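Local coordinates for FAD-binding PCMH-type domain-containing protein (Gibberella zeae, PDB 6YJO) that probably oxidises carbohydrate substrates as an oxygen-dependent flavoenzyme, carrying FAD covalently in a PCMH-type FAD-binding domain, at residues A[452-457]-A[471-476]; A[346-351]-A[460-465]; A[220-225]-A[495-500]. All coordinates share one frame; numbering follows the deposited sequence.

Contact 1 of 3, residues A[452-457]-A[471-476]; sequences GDWGMY and VKRYYG. With FAD (flavin-adenine dinucleotide), chain C.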
# COMPACT_ATOMS: atom_id res chain seq x y z
N GLY A 452 0.49 -22.11 -5.83
CA GLY A 452 0.79 -20.97 -6.67
C GLY A 452 -0.43 -20.24 -7.19
O GLY A 452 -0.34 -19.54 -8.20
N ASP A 453 -1.57 -20.39 -6.52
CA ASP A 453 -2.80 -19.72 -6.90
C ASP A 453 -3.10 -18.49 -6.05
O ASP A 453 -4.08 -17.79 -6.32
CB ASP A 453 -3.98 -20.69 -6.81
CG ASP A 453 -4.23 -21.43 -8.12
OD1 ASP A 453 -3.61 -21.07 -9.15
OD2 ASP A 453 -5.06 -22.36 -8.12
N TRP A 454 -2.28 -18.21 -5.04
CA TRP A 454 -2.52 -17.10 -4.13
C TRP A 454 -1.20 -16.42 -3.82
O TRP A 454 -0.14 -17.05 -3.82
CB TRP A 454 -3.18 -17.57 -2.82
CG TRP A 454 -2.36 -18.57 -2.06
CD1 TRP A 454 -2.34 -19.92 -2.25
CD2 TRP A 454 -1.44 -18.30 -0.99
NE1 TRP A 454 -1.47 -20.51 -1.37
CE2 TRP A 454 -0.90 -19.54 -0.58
CE3 TRP A 454 -1.02 -17.13 -0.34
CZ2 TRP A 454 0.03 -19.64 0.44
CZ3 TRP A 454 -0.10 -17.24 0.68
CH2 TRP A 454 0.42 -18.48 1.06
N GLY A 455 -1.28 -15.12 -3.56
CA GLY A 455 -0.12 -14.34 -3.21
C GLY A 455 -0.40 -13.43 -2.03
O GLY A 455 -1.36 -13.64 -1.28
N MET A 456 0.44 -12.41 -1.86
CA MET A 456 0.29 -11.44 -0.79
C MET A 456 0.61 -10.06 -1.34
O MET A 456 1.15 -9.91 -2.44
CB MET A 456 1.19 -11.80 0.41
CG MET A 456 0.85 -13.15 1.03
SD MET A 456 1.91 -13.61 2.41
CE MET A 456 1.16 -12.69 3.75
N TYR A 457 0.28 -9.04 -0.56
CA TYR A 457 0.31 -7.65 -1.00
C TYR A 457 1.44 -6.93 -0.28
O TYR A 457 1.45 -6.87 0.96
CB TYR A 457 -1.04 -6.99 -0.73
CG TYR A 457 -1.15 -5.55 -1.17
CD1 TYR A 457 -0.48 -5.09 -2.29
CD2 TYR A 457 -1.96 -4.66 -0.47
CE1 TYR A 457 -0.60 -3.77 -2.69
CE2 TYR A 457 -2.08 -3.35 -0.86
CZ TYR A 457 -1.40 -2.91 -1.98
OH TYR A 457 -1.52 -1.60 -2.37
N VAL A 471 9.07 -12.45 -0.92
CA VAL A 471 9.23 -12.04 -2.31
C VAL A 471 8.52 -13.01 -3.25
O VAL A 471 8.06 -12.62 -4.33
CB VAL A 471 10.72 -11.88 -2.67
CG1 VAL A 471 11.37 -10.82 -1.78
CG2 VAL A 471 11.47 -13.20 -2.57
N LYS A 472 8.41 -14.29 -2.86
CA LYS A 472 7.62 -15.23 -3.64
C LYS A 472 6.17 -14.77 -3.74
O LYS A 472 5.56 -14.84 -4.82
CB LYS A 472 7.69 -16.63 -3.03
CG LYS A 472 6.58 -17.58 -3.50
CD LYS A 472 6.87 -19.03 -3.15
CE LYS A 472 5.69 -19.94 -3.49
NZ LYS A 472 6.11 -21.32 -3.85
N ARG A 473 5.61 -14.28 -2.64
CA ARG A 473 4.18 -13.98 -2.56
C ARG A 473 3.85 -12.57 -3.03
O ARG A 473 2.80 -12.37 -3.65
CB ARG A 473 3.69 -14.18 -1.12
CG ARG A 473 3.85 -15.60 -0.60
CD ARG A 473 2.98 -16.59 -1.35
NE ARG A 473 3.24 -17.97 -0.92
CZ ARG A 473 2.74 -19.05 -1.51
NH1 ARG A 473 1.94 -18.93 -2.57
NH2 ARG A 473 3.05 -20.25 -1.05
N TYR A 474 4.70 -11.58 -2.74
CA TYR A 474 4.42 -10.23 -3.20
C TYR A 474 4.60 -10.11 -4.71
O TYR A 474 3.82 -9.43 -5.38
CB TYR A 474 5.32 -9.20 -2.51
CG TYR A 474 5.35 -9.22 -1.00
CD1 TYR A 474 4.35 -9.84 -0.25
CD2 TYR A 474 6.37 -8.59 -0.31
CE1 TYR A 474 4.40 -9.84 1.13
CE2 TYR A 474 6.43 -8.58 1.06
CZ TYR A 474 5.44 -9.21 1.78
OH TYR A 474 5.49 -9.21 3.16
N TYR A 475 5.64 -10.75 -5.25
CA TYR A 475 6.09 -10.50 -6.60
C TYR A 475 5.96 -11.69 -7.54
O TYR A 475 6.14 -11.52 -8.75
CB TYR A 475 7.56 -10.02 -6.56
CG TYR A 475 7.75 -8.88 -5.59
CD1 TYR A 475 6.95 -7.75 -5.66
CD2 TYR A 475 8.70 -8.95 -4.58
CE1 TYR A 475 7.10 -6.71 -4.76
CE2 TYR A 475 8.86 -7.91 -3.68
CZ TYR A 475 8.05 -6.79 -3.78
OH TYR A 475 8.21 -5.76 -2.89
N GLY A 476 5.65 -12.87 -7.02
CA GLY A 476 5.25 -13.97 -7.89
C GLY A 476 6.28 -14.28 -8.96
O GLY A 476 7.48 -14.39 -8.68
PA FAD C . 7.40 4.34 4.11
O1A FAD C . 7.74 3.57 5.33
O2A FAD C . 8.00 5.76 4.08
O5B FAD C . 7.80 3.55 2.81
C5B FAD C . 7.43 2.16 2.64
C4B FAD C . 8.36 1.53 1.64
O4B FAD C . 8.57 2.44 0.53
C3B FAD C . 9.75 1.19 2.18
O3B FAD C . 10.27 0.02 1.56
C2B FAD C . 10.55 2.44 1.80
O2B FAD C . 11.94 2.18 1.70
C1B FAD C . 9.95 2.76 0.44
N9A FAD C . 10.09 4.15 0.03
C8A FAD C . 9.55 5.26 0.63
N7A FAD C . 9.86 6.39 0.04
C5A FAD C . 10.66 6.00 -1.02
C6A FAD C . 11.32 6.73 -2.03
N6A FAD C . 11.27 8.06 -2.14
N1A FAD C . 12.04 6.03 -2.93
C2A FAD C . 12.09 4.70 -2.82
N3A FAD C . 11.52 3.91 -1.92
C4A FAD C . 10.81 4.63 -1.03
N1 FAD C . -2.41 0.48 1.40
C2 FAD C . -3.38 0.28 0.46
O2 FAD C . -3.15 -0.32 -0.59
N3 FAD C . -4.67 0.76 0.69
C4 FAD C . -5.09 1.45 1.81
O4 FAD C . -6.25 1.83 1.90
C4X FAD C . -4.05 1.66 2.80
N5 FAD C . -4.36 2.30 3.89
C5X FAD C . -3.36 2.51 4.82
C6 FAD C . -3.67 3.16 6.01
C7 FAD C . -2.70 3.42 6.97
C7M FAD C . -3.08 4.16 8.23
C8 FAD C . -1.39 2.94 6.77
C8M FAD C . -0.31 3.18 7.79
C9 FAD C . -1.08 2.26 5.60
C9A FAD C . -2.05 2.03 4.63
N10 FAD C . -1.76 1.36 3.43
C10 FAD C . -2.74 1.14 2.50
C1' FAD C . -0.42 0.81 3.19
C2' FAD C . 0.48 1.73 2.38
O2' FAD C . 0.13 1.66 1.00
C3' FAD C . 1.93 1.26 2.54
O3' FAD C . 2.22 1.21 3.93
C4' FAD C . 2.97 2.14 1.86
O4' FAD C . 3.96 1.34 1.22
C5' FAD C . 3.63 3.07 2.85
O5' FAD C . 4.31 4.12 2.14
P FAD C . 4.98 5.31 2.91
O1P FAD C . 5.93 6.06 1.97
O2P FAD C . 3.92 6.11 3.58
O3P FAD C . 5.83 4.50 4.00
O HOH W 1 2.57 -7.14 -3.92

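Contact 2 of 3, residues A[346-351]-A[460-465]; sequences YSTSLM and YLDTQL. With FAD (flavin-adenine dinucleotide), chain C.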
# COMPACT_ATOMS: atom_id res chain seq x y z
N TYR A 346 0.27 -5.52 14.21
CA TYR A 346 0.84 -6.49 13.28
C TYR A 346 -0.24 -6.87 12.28
O TYR A 346 -1.39 -7.10 12.66
CB TYR A 346 1.35 -7.73 14.01
CG TYR A 346 1.57 -8.92 13.10
CD1 TYR A 346 2.57 -8.90 12.14
CD2 TYR A 346 0.78 -10.06 13.21
CE1 TYR A 346 2.78 -9.99 11.30
CE2 TYR A 346 0.97 -11.14 12.37
CZ TYR A 346 1.98 -11.10 11.42
OH TYR A 346 2.19 -12.17 10.59
N SER A 347 0.14 -6.95 11.00
CA SER A 347 -0.83 -7.22 9.94
C SER A 347 -0.25 -8.18 8.92
O SER A 347 0.96 -8.41 8.85
CB SER A 347 -1.27 -5.93 9.23
OG SER A 347 -1.95 -5.06 10.11
N THR A 348 -1.15 -8.75 8.13
CA THR A 348 -0.79 -9.61 7.01
C THR A 348 -1.91 -9.53 5.98
O THR A 348 -2.97 -8.95 6.24
CB THR A 348 -0.54 -11.05 7.46
OG1 THR A 348 -0.12 -11.84 6.34
CG2 THR A 348 -1.80 -11.66 8.07
N SER A 349 -1.68 -10.12 4.82
CA SER A 349 -2.57 -9.97 3.68
C SER A 349 -2.71 -11.29 2.93
O SER A 349 -2.01 -12.27 3.20
CB SER A 349 -2.08 -8.88 2.72
OG SER A 349 -0.78 -9.19 2.25
N LEU A 350 -3.64 -11.29 1.98
CA LEU A 350 -3.76 -12.36 0.99
C LEU A 350 -4.27 -11.75 -0.31
O LEU A 350 -5.01 -10.76 -0.30
CB LEU A 350 -4.71 -13.47 1.45
CG LEU A 350 -4.19 -14.46 2.49
CD1 LEU A 350 -5.30 -15.42 2.90
CD2 LEU A 350 -2.98 -15.23 1.96
N MET A 351 -3.85 -12.34 -1.42
CA MET A 351 -4.29 -11.96 -2.76
C MET A 351 -4.82 -13.22 -3.43
O MET A 351 -4.15 -13.84 -4.26
CB MET A 351 -3.13 -11.32 -3.56
CG MET A 351 -2.63 -10.00 -2.98
SD MET A 351 -2.85 -8.60 -4.10
CE MET A 351 -4.63 -8.57 -4.27
N TYR A 460 0.78 -4.24 2.28
CA TYR A 460 0.35 -4.87 3.53
C TYR A 460 1.33 -5.96 3.95
O TYR A 460 0.94 -7.07 4.30
CB TYR A 460 -1.06 -5.44 3.37
CG TYR A 460 -2.17 -4.45 3.09
CD1 TYR A 460 -2.00 -3.09 3.32
CD2 TYR A 460 -3.40 -4.88 2.61
CE1 TYR A 460 -3.02 -2.19 3.07
CE2 TYR A 460 -4.42 -4.00 2.36
CZ TYR A 460 -4.23 -2.65 2.58
OH TYR A 460 -5.27 -1.76 2.32
N LEU A 461 2.62 -5.64 3.91
CA LEU A 461 3.65 -6.67 4.06
C LEU A 461 3.50 -7.40 5.38
O LEU A 461 3.27 -6.80 6.43
CB LEU A 461 5.04 -6.05 3.94
CG LEU A 461 5.40 -4.93 4.92
CD1 LEU A 461 6.16 -5.48 6.13
CD2 LEU A 461 6.21 -3.86 4.21
N ASP A 462 3.63 -8.73 5.32
CA ASP A 462 3.65 -9.57 6.51
C ASP A 462 5.07 -9.60 7.04
O ASP A 462 5.97 -10.18 6.41
CB ASP A 462 3.15 -10.98 6.18
CG ASP A 462 3.04 -11.85 7.41
OD1 ASP A 462 3.70 -11.55 8.42
OD2 ASP A 462 2.28 -12.85 7.36
N THR A 463 5.28 -8.99 8.21
CA THR A 463 6.63 -8.77 8.69
C THR A 463 7.32 -10.06 9.10
O THR A 463 8.55 -10.14 9.06
CB THR A 463 6.59 -7.79 9.87
OG1 THR A 463 7.90 -7.24 10.07
CG2 THR A 463 6.13 -8.50 11.14
N GLN A 464 6.56 -11.09 9.47
CA GLN A 464 7.14 -12.32 10.00
C GLN A 464 7.62 -13.27 8.91
O GLN A 464 8.01 -14.40 9.22
CB GLN A 464 6.11 -13.04 10.88
CG GLN A 464 5.59 -12.22 12.05
CD GLN A 464 6.68 -11.82 13.03
OE1 GLN A 464 7.17 -10.70 13.01
NE2 GLN A 464 7.07 -12.76 13.89
N LEU A 465 7.62 -12.85 7.65
CA LEU A 465 7.93 -13.74 6.54
C LEU A 465 9.41 -13.75 6.21
O LEU A 465 10.09 -12.72 6.28
CB LEU A 465 7.13 -13.33 5.30
CG LEU A 465 5.65 -13.71 5.32
CD1 LEU A 465 4.98 -13.24 4.05
CD2 LEU A 465 5.49 -15.21 5.50
PA FAD C . 7.40 4.34 4.11
O1A FAD C . 7.74 3.57 5.33
O2A FAD C . 8.00 5.76 4.08
O5B FAD C . 7.80 3.55 2.81
C5B FAD C . 7.43 2.16 2.64
C4B FAD C . 8.36 1.53 1.64
O4B FAD C . 8.57 2.44 0.53
C3B FAD C . 9.75 1.19 2.18
O3B FAD C . 10.27 0.02 1.56
C2B FAD C . 10.55 2.44 1.80
O2B FAD C . 11.94 2.18 1.70
C1B FAD C . 9.95 2.76 0.44
N9A FAD C . 10.09 4.15 0.03
C8A FAD C . 9.55 5.26 0.63
N7A FAD C . 9.86 6.39 0.04
C5A FAD C . 10.66 6.00 -1.02
C6A FAD C . 11.32 6.73 -2.03
N6A FAD C . 11.27 8.06 -2.14
N1A FAD C . 12.04 6.03 -2.93
C2A FAD C . 12.09 4.70 -2.82
N3A FAD C . 11.52 3.91 -1.92
C4A FAD C . 10.81 4.63 -1.03
N1 FAD C . -2.41 0.48 1.40
C2 FAD C . -3.38 0.28 0.46
O2 FAD C . -3.15 -0.32 -0.59
N3 FAD C . -4.67 0.76 0.69
C4 FAD C . -5.09 1.45 1.81
O4 FAD C . -6.25 1.83 1.90
C4X FAD C . -4.05 1.66 2.80
N5 FAD C . -4.36 2.30 3.89
C5X FAD C . -3.36 2.51 4.82
C6 FAD C . -3.67 3.16 6.01
C7 FAD C . -2.70 3.42 6.97
C7M FAD C . -3.08 4.16 8.23
C8 FAD C . -1.39 2.94 6.77
C8M FAD C . -0.31 3.18 7.79
C9 FAD C . -1.08 2.26 5.60
C9A FAD C . -2.05 2.03 4.63
N10 FAD C . -1.76 1.36 3.43
C10 FAD C . -2.74 1.14 2.50
C1' FAD C . -0.42 0.81 3.19
C2' FAD C . 0.48 1.73 2.38
O2' FAD C . 0.13 1.66 1.00
C3' FAD C . 1.93 1.26 2.54
O3' FAD C . 2.22 1.21 3.93
C4' FAD C . 2.97 2.14 1.86
O4' FAD C . 3.96 1.34 1.22
C5' FAD C . 3.63 3.07 2.85
O5' FAD C . 4.31 4.12 2.14
P FAD C . 4.98 5.31 2.91
O1P FAD C . 5.93 6.06 1.97
O2P FAD C . 3.92 6.11 3.58
O3P FAD C . 5.83 4.50 4.00
O HOH W 2 3.25 -7.16 9.26

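Contact 3 of 3, residues A[220-225]-A[495-500]; sequences AGSSFG and FWNPQG. With FAD (flavin-adenine dinucleotide), chain C.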
# COMPACT_ATOMS: atom_id res chain seq x y z
N ALA A 220 7.67 -2.82 -7.24
CA ALA A 220 8.74 -3.23 -6.33
C ALA A 220 9.88 -2.22 -6.37
O ALA A 220 11.05 -2.59 -6.25
CB ALA A 220 9.25 -4.63 -6.69
N GLY A 221 9.54 -0.94 -6.52
CA GLY A 221 10.57 0.07 -6.72
C GLY A 221 11.35 0.43 -5.47
O GLY A 221 12.37 1.12 -5.59
N SER A 222 10.90 -0.01 -4.29
CA SER A 222 11.64 0.27 -3.06
C SER A 222 13.04 -0.32 -3.08
O SER A 222 13.90 0.12 -2.31
CB SER A 222 10.87 -0.27 -1.85
OG SER A 222 10.54 -1.64 -2.03
N SER A 223 13.29 -1.30 -3.94
CA SER A 223 14.54 -2.05 -3.95
C SER A 223 15.55 -1.57 -4.99
O SER A 223 16.63 -2.15 -5.09
CB SER A 223 14.24 -3.54 -4.19
OG SER A 223 14.29 -4.28 -2.99
N PHE A 224 15.23 -0.52 -5.75
CA PHE A 224 16.02 -0.16 -6.92
C PHE A 224 16.55 1.26 -6.93
O PHE A 224 17.38 1.58 -7.79
CB PHE A 224 15.21 -0.39 -8.20
CG PHE A 224 14.88 -1.83 -8.44
CD1 PHE A 224 13.76 -2.40 -7.87
CD2 PHE A 224 15.70 -2.62 -9.23
CE1 PHE A 224 13.46 -3.73 -8.08
CE2 PHE A 224 15.41 -3.95 -9.44
CZ PHE A 224 14.29 -4.51 -8.87
N GLY A 225 16.11 2.13 -6.03
CA GLY A 225 16.62 3.48 -6.02
C GLY A 225 15.79 4.37 -5.13
O GLY A 225 14.78 3.96 -4.56
N PHE A 495 20.42 -0.52 -1.32
CA PHE A 495 19.02 -0.27 -0.96
C PHE A 495 18.45 -1.57 -0.42
O PHE A 495 17.83 -2.35 -1.15
CB PHE A 495 18.24 0.26 -2.15
CG PHE A 495 18.87 1.46 -2.79
CD1 PHE A 495 19.01 2.64 -2.07
CD2 PHE A 495 19.32 1.42 -4.10
CE1 PHE A 495 19.59 3.75 -2.65
CE2 PHE A 495 19.90 2.52 -4.68
CZ PHE A 495 20.03 3.69 -3.96
N TRP A 496 18.66 -1.80 0.86
CA TRP A 496 18.37 -3.08 1.50
C TRP A 496 17.18 -2.94 2.44
O TRP A 496 17.00 -1.90 3.07
CB TRP A 496 19.59 -3.58 2.27
CG TRP A 496 19.44 -4.96 2.82
CD1 TRP A 496 19.85 -6.12 2.24
CD2 TRP A 496 18.84 -5.32 4.07
NE1 TRP A 496 19.54 -7.19 3.04
CE2 TRP A 496 18.91 -6.73 4.17
CE3 TRP A 496 18.24 -4.60 5.11
CZ2 TRP A 496 18.42 -7.42 5.27
CZ3 TRP A 496 17.75 -5.29 6.20
CH2 TRP A 496 17.84 -6.69 6.27
N ASN A 497 16.37 -3.98 2.50
CA ASN A 497 15.35 -4.12 3.54
C ASN A 497 15.08 -5.61 3.73
O ASN A 497 15.40 -6.42 2.86
CB ASN A 497 14.06 -3.37 3.18
CG ASN A 497 13.35 -3.96 1.98
OD1 ASN A 497 12.60 -4.93 2.11
ND2 ASN A 497 13.57 -3.36 0.81
N PRO A 498 14.52 -5.99 4.88
CA PRO A 498 14.34 -7.43 5.16
C PRO A 498 13.68 -8.22 4.04
O PRO A 498 14.12 -9.34 3.75
CB PRO A 498 13.47 -7.41 6.43
CG PRO A 498 13.89 -6.16 7.13
CD PRO A 498 14.16 -5.15 6.04
N GLN A 499 12.65 -7.68 3.40
CA GLN A 499 11.93 -8.38 2.34
C GLN A 499 12.21 -7.78 0.97
O GLN A 499 11.37 -7.85 0.07
CB GLN A 499 10.44 -8.40 2.64
CG GLN A 499 10.11 -9.34 3.78
CD GLN A 499 8.72 -9.14 4.36
OE1 GLN A 499 7.85 -8.52 3.75
NE2 GLN A 499 8.50 -9.68 5.56
N GLY A 500 13.41 -7.21 0.79
CA GLY A 500 13.75 -6.59 -0.47
C GLY A 500 14.21 -7.60 -1.50
O GLY A 500 14.52 -8.75 -1.20
PA FAD C . 7.40 4.34 4.11
O1A FAD C . 7.74 3.57 5.33
O2A FAD C . 8.00 5.76 4.08
O5B FAD C . 7.80 3.55 2.81
C5B FAD C . 7.43 2.16 2.64
C4B FAD C . 8.36 1.53 1.64
O4B FAD C . 8.57 2.44 0.53
C3B FAD C . 9.75 1.19 2.18
O3B FAD C . 10.27 0.02 1.56
C2B FAD C . 10.55 2.44 1.80
O2B FAD C . 11.94 2.18 1.70
C1B FAD C . 9.95 2.76 0.44
N9A FAD C . 10.09 4.15 0.03
C8A FAD C . 9.55 5.26 0.63
N7A FAD C . 9.86 6.39 0.04
C5A FAD C . 10.66 6.00 -1.02
C6A FAD C . 11.32 6.73 -2.03
N6A FAD C . 11.27 8.06 -2.14
N1A FAD C . 12.04 6.03 -2.93
C2A FAD C . 12.09 4.70 -2.82
N3A FAD C . 11.52 3.91 -1.92
C4A FAD C . 10.81 4.63 -1.03
N1 FAD C . -2.41 0.48 1.40
C2 FAD C . -3.38 0.28 0.46
O2 FAD C . -3.15 -0.32 -0.59
N3 FAD C . -4.67 0.76 0.69
C4 FAD C . -5.09 1.45 1.81
O4 FAD C . -6.25 1.83 1.90
C4X FAD C . -4.05 1.66 2.80
N5 FAD C . -4.36 2.30 3.89
C5X FAD C . -3.36 2.51 4.82
C6 FAD C . -3.67 3.16 6.01
C7 FAD C . -2.70 3.42 6.97
C7M FAD C . -3.08 4.16 8.23
C8 FAD C . -1.39 2.94 6.77
C8M FAD C . -0.31 3.18 7.79
C9 FAD C . -1.08 2.26 5.60
C9A FAD C . -2.05 2.03 4.63
N10 FAD C . -1.76 1.36 3.43
C10 FAD C . -2.74 1.14 2.50
C1' FAD C . -0.42 0.81 3.19
C2' FAD C . 0.48 1.73 2.38
O2' FAD C . 0.13 1.66 1.00
C3' FAD C . 1.93 1.26 2.54
O3' FAD C . 2.22 1.21 3.93
C4' FAD C . 2.97 2.14 1.86
O4' FAD C . 3.96 1.34 1.22
C5' FAD C . 3.63 3.07 2.85
O5' FAD C . 4.31 4.12 2.14
P FAD C . 4.98 5.31 2.91
O1P FAD C . 5.93 6.06 1.97
O2P FAD C . 3.92 6.11 3.58
O3P FAD C . 5.83 4.50 4.00
O HOH W 3 11.67 -4.05 -1.50

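Contact 1 of 3, residues A[452-457]-A[471-476]
G455 and M456 of the extended loop 452-457 run against R473 and Y474 on the last turn of helix 467-475, with the CA atoms of G455 and R473 4.4 Å apart. Helix 467-475 falls in the berberine-like C-terminal region of this PCMH-type flavoprotein, and its packing on the loop combines a cation-pi stack with a backbone hydrogen bond. The guanidinium of R473 lies flat over one face of the W454 indole, the planes 9° apart, with CZ of R473 3.7 Å from the centroid of the six-membered ring of W454. A bend at chi2 folds the arginine chain along the indole, and CD adds a CH-pi contact to the same ring. From this position NH1 of R473 also donates to O of W454 at 3.1 Å, a bent bond at 135°, so one residue offers the cation both its ring and its carbonyl. Salt bridges to E469 and D451 hold the guanidinium from outside the two segments, while CE of K472 lies over its other face; together these restrict its rotation.

Next along the loop, N of M456 gives an almost straight bond to O of R473 at 3.0 Å. CG of M456 rests on CB of R473, and CB of M456 meets the edge of the Y474 ring at CD1. The phenol of Y474 has its strong partner in Q499, beyond this contact. A water donates to O of Y474 and weakly to O of M456. Y457 turns away from the helix toward the flavin, its CG anti to the backbone N (chi1 -179°), and its OH donates to FAD O2 at 2.7 Å.

Contact 2 of 3, residues A[346-351]-A[460-465]
The carboxylate of D462 accepts hydrogen bonds from the hydroxyls of Y346 and T348, and thereby fastens an Asx turn to strand 346-352, an edge strand, within this chain, of the seven-stranded antiparallel sheet. OH of Y346 donates to OD1 of D462 at 2.7 Å on the syn side of the carboxylate, with the aspartate oxygen close to the plane of the tyrosine ring. The same OD1 accepts the backbone N of Q464 on its anti side, the bond that defines the Asx turn; the two donors come from opposite faces of the carboxylate plane. The other oxygen, OD2 of D462, takes OG1 of T348 at 2.8 Å from above that plane and has a salt bridge to R442 on helix 431-446. Three hydrogen bonds and one ion pair thus grip this buried carboxylate, which is consistent with a charged aspartate. For T348, OG1 lies opposite the backbone N (chi1 -177°), bringing the hydroxyl alongside the acid.

Backbone groups are joined through water: one molecule donates to O of S347 at 2.6 Å and to O of L461, and accepts from N of T463. The hydroxyl of S347 pairs with S422, and OG of S349 accepts from N of Y457. CB of S349 packs against CB of Y460 at 3.6 Å. CG2 of T463 and CG of Q464 touch CE1 of Y346. The OH-CE1 side of the Y460 ring stands over the face of the flavin pyrimidine, the planes steeply inclined, with OH of Y460 3.1 Å from FAD N3 and CE1 of Y460 3.2 Å from FAD N1.

Contact 3 of 3, residues A[220-225]-A[495-500]
Chi1 of F495 (-54°) sets its ring opposite the carbonyl carbon and over G225, while chi1 of N497 (66°) tucks the amide between its backbone N and carbonyl carbon, facing the serines. The ring of F495 lays one face on CA of G225, a CH-pi contact 4.0 Å from CA of G225 to the centroid of F495 and displaced toward the rim. The glycine thus turns a backbone CA-H to the ring. Nearer the start of the loop, OG of S223 packs on CA of G500 at 3.5 Å.

No direct hydrogen bond joins the two segments. Instead a water accepts from ND2 of N497 at 3.1 Å and bonds to OG of S222 at 2.7 Å and to OG of S223 at 3.0 Å. Each hydroxyl has a further partner, H173 for S222 and N of I501 for S223. OD1 of N497 takes a weak bond from N of Q499, within a type I turn from N497 to G500. Outside the segments, K486 on helix 479-489 donates to O of S223.

The loop 220-225 also borders the adenosine end of FAD, where O of G225 approaches FAD C2A at 3.3 Å and CB of S222 nears the ribose at O3B. Glycine packing and a shared water therefore link the C-terminal segment to the wall of the cofactor pocket without a direct polar bond between them.

From the N terminus, the chain first passes 220-225, after helix 211-220, and meets it again at 495-500 in contact 3, which therefore closes a long loop that encloses both others. Within it, strand 346-352 is met by 460-465 in contact 2, closing a loop of 108 intervening residues. Contact 1 begins at 452-457, before contact 2 closes, and ends at 471-476, after it, so these two cross. They also touch directly, through a probable bond from M351 N to G455 O. Q499 of contact 3 joins all three, reaching Y474 of contact 1 and D462 of contact 2. Together they tie the seven-stranded antiparallel sheet and the C-terminal helices to both ends of FAD.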